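Side-chain contacts in SusD superfamily protein (Bacteroides fragilis NCTC 9343, PDB 3NQP), which probably binds glycans at the outer membrane of Bacteroides fragilis for uptake into the cell: residues I44-L49 / L492-E497; Y127-Y132 / T168-D173; V210-S215 / L389-N394. All coordinates share one frame; numbering follows the deposited sequence. Where two conformers were deposited one is given.

Interaction 1. Residues I44-L49 / L492-E497; sequences ITFGEL and LLWPIE
W494 reaches out of an irregular piece of chain, and the far corner of its indole, CH2, meets CD1 at the edge of the F46 ring on the helix opposite. The two rings make a T-shaped (edge-to-face) pair: F46 presents its edge, with CD1 4.1 Å from CH2 of W494, and the indole receives it on one face. The planes stand at 86°, very nearly perpendicular, and the ring of F46 and the six-membered ring of W494 have their centroids 5.7 Å apart. Contact is therefore at a corner of each ring, not over their full width.

The same CH2 has a second neighbour, met at the indole's edge: the backbone O of T45 lies 3.7 Å away, near the ring plane. The methyl CG2 of T45 is a looser neighbour of this corner. The CB of W494 points at the helix, and the indole then bridges most of the distance between two backbones whose nearest CA atoms, those of F46 and W494, are 10.1 Å apart. All three residues are buried.

Here the helix widens into a pi-type turn, and I44 O accepts from both E48 N and L49 N, at 3.1 Å each.

I134 of helix 110-135 touches the side chains of both F46 and W494, and the backbone of W494 is hydrogen-bonded to that of the same residue. F75 meets the indole at an inclined angle, while I70 of helix 68-71 touches T45 and W494. W454 of helix 452-458 touches F46, so in this SusD-type fold a loop near the C-terminus is docked against the N-terminal helix 39-48 among three further helices.

Interaction 2. Residues Y127-Y132 / T168-D173; sequences YYFDLY and TQIKSD
I170 drives its CD1 methyl against the backbone of the facing helix, and nearly all the apolar contact depends on this one side chain. CD1 lies 3.5 Å from the backbone O of Y128 and the same distance from F129 CA, so the methyl rests on main chain as much as on side chains. One carbon back, I170 CG1 sits 3.6 Å from Y128 CB. The CB atoms of F129 and Y132 complete the surround, each 4.0 Å from I170 CD1. I170 CG1 is anti to its carbonyl carbon and the chain is extended beyond it (chi2 170°), which carries the methyl forward.

The aromatic rings take little part in this. CD1 lies at the edge of the F129 ring, near its plane. F129 CG is anti to its backbone N, and the ring leads away to V210 and L206 of helix 200-216, with R133 as a cation-pi partner.

Helices 110-135 and 163-181 run antiparallel here, with their local axes 9.7 Å apart at an angle of 156°. This is an alpha-alpha packing within the helical, TPR-like part of the SusD fold, and Y128 and I170 bring the two backbones closest.

Polar bonds lie beside the apolar patch. Within helix 163-181, Q169 NE2 donates to D173 OD2 over 3.2 Å; the bond is nearly straight at 170°, in the amide plane of Q169, but meets the carboxylate from above its plane. R124 of helix 110-135 forms a salt bridge with D173 OD2, tying the two helices together by charge as well. Y128 OH reaches the backbone O of R141.

Interaction 3. Residues V210-S215 / L389-N394; sequences VYLWTS and LAEIAN
With chi1 at -178° L212 puts CG opposite its own backbone N, and chi2 of 58° then splays its two methyls toward different residues of the facing helix. E391 likewise has CG anti to N (chi1 -176°) and runs on extended, bringing its carboxylate across the end of that leucine. The touching atoms are L212 CD2 and E391 CD, 3.7 Å apart, with E391 OE2 the same distance from L212 CD2. The other branch, L212 CD1, meets I392 CG1 at 3.8 Å. The isoleucine's bond to CB does not aim at the leucine; it is the outer part of the side chain that comes nearer.

No hydrogen bond joins the two segments. L212 fits between an acidic group and an aliphatic one, both buried. The carboxylate is paired on each oxygen: E391 OE1 forms a salt bridge with R458 of helix 452-458, and OE2 forms one with K216, at the end of helix 200-216. These two positive charges would probably keep E391 ionised in a place where its flank is hydrocarbon.

L229 of helix 228-241 also packs on L212, and W213 turns the other way, to W454 and R457. Here helix 200-216 meets helix 382-396, which also packs on helix 399-414 through A390 and A393: alpha-helical layering as in the TPR-like core of SusD proteins, joining an early helix to a much later one.

In the fold
The three contacts form a connected region of the helical core. Interactions 1 and 2 have centres about 17 Å apart and meet where helix 110-135, which carries 127-132, packs against F46: F46 CD2 lies 3.7 Å from D130 OD2. Interactions 2 and 3 are also about 17 Å apart and touch more broadly, since helix 200-216 follows helix 163-181 and packs on it: K171 NZ lies 3.1 Å from T214 OG1, and F129 CG is 3.6 Å from V210 CG2. Interactions 1 and 3 do not touch; their nearest atoms are about 7 Å apart, with helix 452-458 contacting both. In sequence, interaction 1 encloses the other two, tying an N-terminal helix to a loop near the C-terminus.

Interaction 1. Residues I44-L49 / L492-E497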
loop_
_atom_site.group_PDB
_atom_site.type_symbol
_atom_site.label_atom_id
_atom_site.label_comp_id
_atom_site.label_asym_id
_atom_site.label_seq_id
_atom_site.Cartn_x
_atom_site.Cartn_y
_atom_site.Cartn_z
ATOM N N ILE A 44 -3.079 5.139 -0.020
ATOM C CA ILE A 44 -3.795 5.765 1.125
ATOM C C ILE A 44 -5.305 5.424 1.049
ATOM O O ILE A 44 -5.831 4.753 1.929
ATOM C CB ILE A 44 -3.607 7.253 1.219
ATOM C CG1 ILE A 44 -2.105 7.644 1.290
ATOM C CG2 ILE A 44 -4.391 7.808 2.420
ATOM C CD1 ILE A 44 -1.317 7.194 2.528
ATOM N N THR A 45 -6.013 5.852 0.017
ATOM C CA THR A 45 -7.477 5.647 -0.018
ATOM C C THR A 45 -7.876 4.178 0.103
ATOM O O THR A 45 -8.681 3.836 0.966
ATOM C CB THR A 45 -8.135 6.322 -1.245
ATOM O OG1 THR A 45 -7.549 7.622 -1.371
ATOM C CG2 THR A 45 -9.678 6.413 -1.088
ATOM N N PHE A 46 -7.262 3.335 -0.712
ATOM C CA PHE A 46 -7.582 1.910 -0.778
ATOM C C PHE A 46 -6.833 1.097 0.325
ATOM O O PHE A 46 -7.426 0.286 1.011
ATOM C CB PHE A 46 -7.176 1.355 -2.123
ATOM C CG PHE A 46 -7.994 1.820 -3.296
ATOM C CD1 PHE A 46 -9.272 2.370 -3.160
ATOM C CD2 PHE A 46 -7.528 1.585 -4.572
ATOM C CE1 PHE A 46 -10.022 2.726 -4.301
ATOM C CE2 PHE A 46 -8.299 1.926 -5.722
ATOM C CZ PHE A 46 -9.528 2.525 -5.571
ATOM N N GLY A 47 -5.544 1.362 0.514
ATOM C CA GLY A 47 -4.707 0.523 1.361
ATOM C C GLY A 47 -4.767 0.838 2.840
ATOM O O GLY A 47 -4.617 -0.075 3.653
ATOM N N GLU A 48 -4.922 2.117 3.202
ATOM C CA GLU A 48 -4.778 2.530 4.633
ATOM C C GLU A 48 -6.086 2.882 5.324
ATOM O O GLU A 48 -6.316 2.478 6.456
ATOM C CB GLU A 48 -3.926 3.808 4.772
ATOM C CG GLU A 48 -2.511 3.688 4.528
ATOM C CD GLU A 48 -1.711 3.062 5.637
ATOM O OE1 GLU A 48 -2.041 3.157 6.842
ATOM O OE2 GLU A 48 -0.674 2.524 5.265
ATOM N N LEU A 49 -6.921 3.697 4.668
ATOM C CA LEU A 49 -7.962 4.410 5.430
ATOM C C LEU A 49 -8.983 3.555 6.162
ATOM O O LEU A 49 -9.456 3.950 7.218
ATOM C CB LEU A 49 -8.682 5.446 4.581
ATOM C CG LEU A 49 -7.911 6.687 4.095
ATOM C CD1 LEU A 49 -8.884 7.572 3.295
ATOM C CD2 LEU A 49 -7.172 7.492 5.219
ATOM N N LEU A 492 -17.249 -5.539 2.871
ATOM C CA LEU A 492 -15.926 -5.975 2.429
ATOM C C LEU A 492 -15.582 -5.334 1.071
ATOM O O LEU A 492 -14.406 -5.032 0.813
ATOM C CB LEU A 492 -15.841 -7.502 2.326
ATOM C CG LEU A 492 -16.003 -8.372 3.583
ATOM C CD1 LEU A 492 -16.037 -9.862 3.173
ATOM C CD2 LEU A 492 -14.892 -8.070 4.608
ATOM N N LEU A 493 -16.617 -5.171 0.212
ATOM C CA LEU A 493 -16.527 -4.526 -1.082
ATOM C C LEU A 493 -17.139 -3.134 -1.024
ATOM O O LEU A 493 -17.882 -2.815 -0.116
ATOM C CB LEU A 493 -17.154 -5.370 -2.206
ATOM C CG LEU A 493 -16.646 -6.819 -2.298
ATOM C CD1 LEU A 493 -17.403 -7.618 -3.384
ATOM C CD2 LEU A 493 -15.130 -6.894 -2.504
ATOM N N TRP A 494 -16.736 -2.287 -1.958
ATOM C CA TRP A 494 -17.179 -0.912 -2.011
ATOM C C TRP A 494 -18.356 -0.711 -2.981
ATOM O O TRP A 494 -18.472 -1.409 -4.022
ATOM C CB TRP A 494 -16.012 -0.015 -2.413
ATOM C CG TRP A 494 -14.819 0.012 -1.494
ATOM C CD1 TRP A 494 -14.236 -1.044 -0.868
ATOM C CD2 TRP A 494 -14.027 1.161 -1.184
ATOM N NE1 TRP A 494 -13.118 -0.613 -0.156
ATOM C CE2 TRP A 494 -12.973 0.736 -0.354
ATOM C CE3 TRP A 494 -14.096 2.522 -1.548
ATOM C CZ2 TRP A 494 -11.995 1.620 0.129
ATOM C CZ3 TRP A 494 -13.144 3.399 -1.049
ATOM C CH2 TRP A 494 -12.101 2.949 -0.233
ATOM N N PRO A 495 -19.286 0.177 -2.614
ATOM C CA PRO A 495 -20.415 0.385 -3.517
ATOM C C PRO A 495 -20.077 1.376 -4.623
ATOM O O PRO A 495 -19.047 2.038 -4.574
ATOM C CB PRO A 495 -21.459 0.989 -2.598
ATOM C CG PRO A 495 -20.629 1.837 -1.618
ATOM C CD PRO A 495 -19.306 1.137 -1.491
ATOM N N ILE A 496 -20.920 1.436 -5.645
ATOM C CA ILE A 496 -20.814 2.489 -6.636
ATOM C C ILE A 496 -21.983 3.495 -6.481
ATOM O O ILE A 496 -23.046 3.165 -5.910
ATOM C CB ILE A 496 -20.662 1.901 -8.032
ATOM C CG1 ILE A 496 -21.888 1.105 -8.424
ATOM C CG2 ILE A 496 -19.376 0.974 -8.122
ATOM C CD1 ILE A 496 -21.863 0.729 -9.902
ATOM N N GLU A 497 -21.761 4.696 -7.003
ATOM C CA GLU A 497 -22.657 5.856 -6.844
ATOM C C GLU A 497 -24.002 5.636 -7.536
ATOM O O GLU A 497 -24.043 5.186 -8.681
ATOM C CB GLU A 497 -22.124 7.148 -7.539
ATOM C CG GLU A 497 -20.762 7.599 -7.334
ATOM C CD GLU A 497 -19.803 6.923 -8.263
ATOM O OE1 GLU A 497 -19.484 5.776 -7.939
ATOM O OE2 GLU A 497 -19.384 7.497 -9.289
#

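Interaction 2. Residues Y127-Y132 / T168-D173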
loop_
_atom_site.group_PDB
_atom_site.type_symbol
_atom_site.label_atom_id
_atom_site.label_comp_id
_atom_site.label_asym_id
_atom_site.label_seq_id
_atom_site.Cartn_x
_atom_site.Cartn_y
_atom_site.Cartn_z
ATOM N N TYR A 127 -3.724 -2.655 -11.938
ATOM C CA TYR A 127 -4.919 -1.867 -11.819
ATOM C C TYR A 127 -6.127 -2.774 -11.594
ATOM O O TYR A 127 -6.936 -2.520 -10.727
ATOM C CB TYR A 127 -5.144 -1.024 -13.067
ATOM C CG TYR A 127 -4.289 0.232 -13.164
ATOM C CD1 TYR A 127 -4.320 1.227 -12.176
ATOM C CD2 TYR A 127 -3.492 0.457 -14.268
ATOM C CE1 TYR A 127 -3.553 2.414 -12.294
ATOM C CE2 TYR A 127 -2.739 1.641 -14.400
ATOM C CZ TYR A 127 -2.777 2.611 -13.437
ATOM O OH TYR A 127 -2.022 3.765 -13.622
ATOM N N TYR A 128 -6.239 -3.847 -12.360
ATOM C CA TYR A 128 -7.405 -4.708 -12.183
ATOM C C TYR A 128 -7.453 -5.407 -10.822
ATOM O O TYR A 128 -8.531 -5.765 -10.359
ATOM C CB TYR A 128 -7.548 -5.709 -13.342
ATOM C CG TYR A 128 -8.366 -5.126 -14.494
ATOM C CD1 TYR A 128 -9.733 -4.855 -14.353
ATOM C CD2 TYR A 128 -7.778 -4.825 -15.677
ATOM C CE1 TYR A 128 -10.487 -4.293 -15.398
ATOM C CE2 TYR A 128 -8.524 -4.299 -16.753
ATOM C CZ TYR A 128 -9.874 -4.039 -16.610
ATOM O OH TYR A 128 -10.593 -3.522 -17.686
ATOM N N PHE A 129 -6.300 -5.606 -10.188
ATOM C CA PHE A 129 -6.234 -6.260 -8.875
ATOM C C PHE A 129 -6.721 -5.296 -7.777
ATOM O O PHE A 129 -7.401 -5.735 -6.837
ATOM C CB PHE A 129 -4.817 -6.784 -8.599
ATOM C CG PHE A 129 -4.651 -7.521 -7.279
ATOM C CD1 PHE A 129 -5.519 -8.517 -6.889
ATOM C CD2 PHE A 129 -3.579 -7.212 -6.439
ATOM C CE1 PHE A 129 -5.335 -9.194 -5.694
ATOM C CE2 PHE A 129 -3.381 -7.867 -5.249
ATOM C CZ PHE A 129 -4.273 -8.887 -4.870
ATOM N N ASP A 130 -6.400 -4.006 -7.884
ATOM C CA ASP A 130 -7.047 -2.998 -7.015
ATOM C C ASP A 130 -8.578 -3.032 -7.245
ATOM O O ASP A 130 -9.359 -3.078 -6.266
ATOM C CB ASP A 130 -6.493 -1.606 -7.240
ATOM C CG ASP A 130 -5.241 -1.290 -6.362
ATOM O OD1 ASP A 130 -4.725 -2.191 -5.668
ATOM O OD2 ASP A 130 -4.786 -0.138 -6.410
ATOM N N LEU A 131 -9.014 -3.007 -8.506
ATOM C CA LEU A 131 -10.453 -3.002 -8.789
ATOM C C LEU A 131 -11.116 -4.263 -8.222
ATOM O O LEU A 131 -12.199 -4.196 -7.638
ATOM C CB LEU A 131 -10.736 -2.843 -10.292
ATOM C CG LEU A 131 -10.413 -1.441 -10.865
ATOM C CD1 LEU A 131 -10.571 -1.474 -12.338
ATOM C CD2 LEU A 131 -11.264 -0.312 -10.292
ATOM N N TYR A 132 -10.455 -5.414 -8.339
ATOM C CA TYR A 132 -11.020 -6.678 -7.779
ATOM C C TYR A 132 -11.119 -6.651 -6.261
ATOM O O TYR A 132 -12.108 -7.080 -5.690
ATOM C CB TYR A 132 -10.164 -7.867 -8.233
ATOM C CG TYR A 132 -10.448 -9.215 -7.655
ATOM C CD1 TYR A 132 -9.949 -9.575 -6.422
ATOM C CD2 TYR A 132 -11.249 -10.148 -8.351
ATOM C CE1 TYR A 132 -10.179 -10.811 -5.884
ATOM C CE2 TYR A 132 -11.475 -11.430 -7.836
ATOM C CZ TYR A 132 -10.929 -11.760 -6.597
ATOM O OH TYR A 132 -11.115 -13.005 -6.041
ATOM N N THR A 168 -9.449 -14.148 -13.625
ATOM C CA THR A 168 -8.910 -14.903 -14.770
ATOM C C THR A 168 -8.054 -13.975 -15.643
ATOM O O THR A 168 -6.954 -14.355 -16.058
ATOM C CB THR A 168 -10.034 -15.601 -15.539
ATOM O OG1 THR A 168 -10.584 -16.580 -14.656
ATOM C CG2 THR A 168 -9.535 -16.271 -16.815
ATOM N N GLN A 169 -8.521 -12.747 -15.856
ATOM C CA GLN A 169 -7.839 -11.801 -16.685
ATOM C C GLN A 169 -6.577 -11.306 -16.025
ATOM O O GLN A 169 -5.538 -11.153 -16.687
ATOM C CB GLN A 169 -8.712 -10.584 -16.963
ATOM C CG GLN A 169 -8.036 -9.566 -17.911
ATOM C CD GLN A 169 -7.729 -10.145 -19.278
ATOM O OE1 GLN A 169 -8.508 -10.922 -19.819
ATOM N NE2 GLN A 169 -6.587 -9.754 -19.849
ATOM N N ILE A 170 -6.696 -11.003 -14.730
ATOM C CA ILE A 170 -5.538 -10.572 -13.963
ATOM C C ILE A 170 -4.420 -11.622 -14.111
ATOM O O ILE A 170 -3.279 -11.309 -14.397
ATOM C CB ILE A 170 -5.884 -10.366 -12.492
ATOM C CG1 ILE A 170 -6.718 -9.096 -12.288
ATOM C CG2 ILE A 170 -4.645 -10.259 -11.690
ATOM C CD1 ILE A 170 -7.304 -8.983 -10.843
ATOM N N LYS A 171 -4.749 -12.877 -13.884
ATOM C CA LYS A 171 -3.730 -13.925 -13.920
ATOM C C LYS A 171 -3.200 -14.157 -15.358
ATOM O O LYS A 171 -2.005 -14.382 -15.559
ATOM C CB LYS A 171 -4.286 -15.207 -13.284
ATOM C CG LYS A 171 -4.381 -15.093 -11.724
ATOM C CD LYS A 171 -5.033 -16.292 -11.043
ATOM C CE LYS A 171 -5.026 -16.230 -9.508
ATOM N NZ LYS A 171 -5.797 -17.379 -8.893
ATOM N N SER A 172 -4.068 -14.074 -16.361
ATOM C CA SER A 172 -3.593 -14.148 -17.744
ATOM C C SER A 172 -2.578 -13.048 -18.023
ATOM O O SER A 172 -1.499 -13.295 -18.584
ATOM C CB SER A 172 -4.771 -14.031 -18.690
ATOM O OG SER A 172 -4.310 -14.012 -20.009
ATOM N N ASP A 173 -2.889 -11.833 -17.560
ATOM C CA ASP A 173 -1.977 -10.687 -17.726
ATOM C C ASP A 173 -0.675 -10.824 -16.988
ATOM O O ASP A 173 0.362 -10.413 -17.493
ATOM C CB ASP A 173 -2.661 -9.344 -17.384
ATOM C CG ASP A 173 -3.650 -8.899 -18.465
ATOM O OD1 ASP A 173 -3.565 -9.439 -19.598
ATOM O OD2 ASP A 173 -4.499 -8.020 -18.183
#

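Interaction 3. Residues V210-S215 / L389-N394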
loop_
_atom_site.group_PDB
_atom_site.type_symbol
_atom_site.label_atom_id
_atom_site.label_comp_id
_atom_site.label_asym_id
_atom_site.label_seq_id
_atom_site.Cartn_x
_atom_site.Cartn_y
_atom_site.Cartn_z
ATOM N N VAL A 210 -1.127 -11.448 -5.460
ATOM C CA VAL A 210 -2.362 -11.949 -6.087
ATOM C C VAL A 210 -2.626 -13.424 -5.717
ATOM O O VAL A 210 -3.703 -13.748 -5.215
ATOM C CB VAL A 210 -2.318 -11.793 -7.619
ATOM C CG1 VAL A 210 -3.442 -12.629 -8.282
ATOM C CG2 VAL A 210 -2.405 -10.290 -8.034
ATOM N N TYR A 211 -1.630 -14.291 -5.885
ATOM C CA TYR A 211 -1.792 -15.708 -5.557
ATOM C C TYR A 211 -1.949 -16.004 -4.039
ATOM O O TYR A 211 -2.735 -16.880 -3.642
ATOM C CB TYR A 211 -0.701 -16.571 -6.221
ATOM C CG TYR A 211 -0.968 -16.790 -7.700
ATOM C CD1 TYR A 211 -0.575 -15.831 -8.634
ATOM C CD2 TYR A 211 -1.613 -17.902 -8.141
ATOM C CE1 TYR A 211 -0.804 -15.988 -9.945
ATOM C CE2 TYR A 211 -1.886 -18.092 -9.501
ATOM C CZ TYR A 211 -1.483 -17.128 -10.396
ATOM O OH TYR A 211 -1.733 -17.268 -11.726
ATOM N N LEU A 212 -1.286 -15.254 -3.167
ATOM C CA LEU A 212 -1.606 -15.385 -1.768
ATOM C C LEU A 212 -3.058 -15.009 -1.477
ATOM O O LEU A 212 -3.763 -15.694 -0.740
ATOM C CB LEU A 212 -0.719 -14.490 -0.876
ATOM C CG LEU A 212 -1.023 -14.648 0.615
ATOM C CD1 LEU A 212 -0.878 -16.103 1.163
ATOM C CD2 LEU A 212 -0.092 -13.655 1.385
ATOM N N TRP A 213 -3.474 -13.873 -2.003
ATOM C CA TRP A 213 -4.849 -13.412 -1.840
ATOM C C TRP A 213 -5.844 -14.490 -2.300
ATOM O O TRP A 213 -6.716 -14.878 -1.524
ATOM C CB TRP A 213 -5.079 -12.109 -2.597
ATOM C CG TRP A 213 -6.440 -11.607 -2.473
ATOM C CD1 TRP A 213 -7.576 -12.137 -3.096
ATOM C CD2 TRP A 213 -6.907 -10.523 -1.646
ATOM N NE1 TRP A 213 -8.686 -11.420 -2.711
ATOM C CE2 TRP A 213 -8.309 -10.436 -1.828
ATOM C CE3 TRP A 213 -6.278 -9.599 -0.784
ATOM C CZ2 TRP A 213 -9.085 -9.474 -1.183
ATOM C CZ3 TRP A 213 -7.060 -8.643 -0.161
ATOM C CH2 TRP A 213 -8.445 -8.586 -0.372
ATOM N N THR A 214 -5.688 -15.007 -3.515
ATOM C CA THR A 214 -6.677 -15.988 -4.008
ATOM C C THR A 214 -6.569 -17.322 -3.266
ATOM O O THR A 214 -7.545 -18.071 -3.225
ATOM C CB THR A 214 -6.632 -16.165 -5.539
ATOM O OG1 THR A 214 -5.324 -16.564 -5.931
ATOM C CG2 THR A 214 -6.967 -14.810 -6.235
ATOM N N SER A 215 -5.405 -17.603 -2.664
ATOM C CA SER A 215 -5.271 -18.769 -1.799
ATOM C C SER A 215 -6.232 -18.740 -0.590
ATOM O O SER A 215 -6.722 -19.787 -0.165
ATOM C CB SER A 215 -3.845 -18.898 -1.259
ATOM O OG SER A 215 -2.886 -19.144 -2.278
ATOM N N LEU A 389 5.903 -13.982 2.816
ATOM C CA LEU A 389 6.386 -15.363 2.943
ATOM C C LEU A 389 6.131 -15.903 4.336
ATOM O O LEU A 389 5.834 -17.078 4.488
ATOM C CB LEU A 389 7.876 -15.440 2.605
ATOM C CG LEU A 389 8.197 -15.430 1.109
ATOM C CD1 LEU A 389 9.668 -15.169 0.823
ATOM C CD2 LEU A 389 7.745 -16.705 0.466
ATOM N N ALA A 390 6.199 -15.043 5.361
ATOM C CA ALA A 390 5.803 -15.463 6.708
ATOM C C ALA A 390 4.326 -15.928 6.751
ATOM O O ALA A 390 3.980 -16.937 7.403
ATOM C CB ALA A 390 6.053 -14.358 7.724
ATOM N N GLU A 391 3.454 -15.165 6.093
ATOM C CA GLU A 391 2.045 -15.510 6.046
ATOM C C GLU A 391 1.829 -16.846 5.310
ATOM O O GLU A 391 1.058 -17.673 5.769
ATOM C CB GLU A 391 1.242 -14.393 5.398
ATOM C CG GLU A 391 -0.258 -14.650 5.402
ATOM C CD GLU A 391 -1.039 -13.450 4.949
ATOM O OE1 GLU A 391 -0.488 -12.334 5.096
ATOM O OE2 GLU A 391 -2.185 -13.638 4.456
ATOM N N ILE A 392 2.559 -17.073 4.211
ATOM C CA ILE A 392 2.492 -18.364 3.496
ATOM C C ILE A 392 2.956 -19.490 4.441
ATOM O O ILE A 392 2.291 -20.536 4.550
ATOM C CB ILE A 392 3.327 -18.345 2.189
ATOM C CG1 ILE A 392 2.676 -17.416 1.140
ATOM C CG2 ILE A 392 3.470 -19.759 1.643
ATOM C CD1 ILE A 392 3.605 -17.013 -0.117
ATOM N N ALA A 393 4.068 -19.257 5.150
ATOM C CA ALA A 393 4.589 -20.198 6.134
ATOM C C ALA A 393 3.521 -20.576 7.171
ATOM O O ALA A 393 3.300 -21.762 7.485
ATOM C CB ALA A 393 5.880 -19.600 6.853
ATOM N N ASN A 394 2.844 -19.573 7.697
ATOM C CA ASN A 394 1.789 -19.834 8.659
ATOM C C ASN A 394 0.713 -20.758 8.041
ATOM O O ASN A 394 0.243 -21.664 8.723
ATOM C CB ASN A 394 1.130 -18.555 9.212
ATOM C CG ASN A 394 0.402 -18.808 10.512
ATOM O OD1 ASN A 394 0.755 -19.739 11.232
ATOM N ND2 ASN A 394 -0.602 -17.972 10.838
#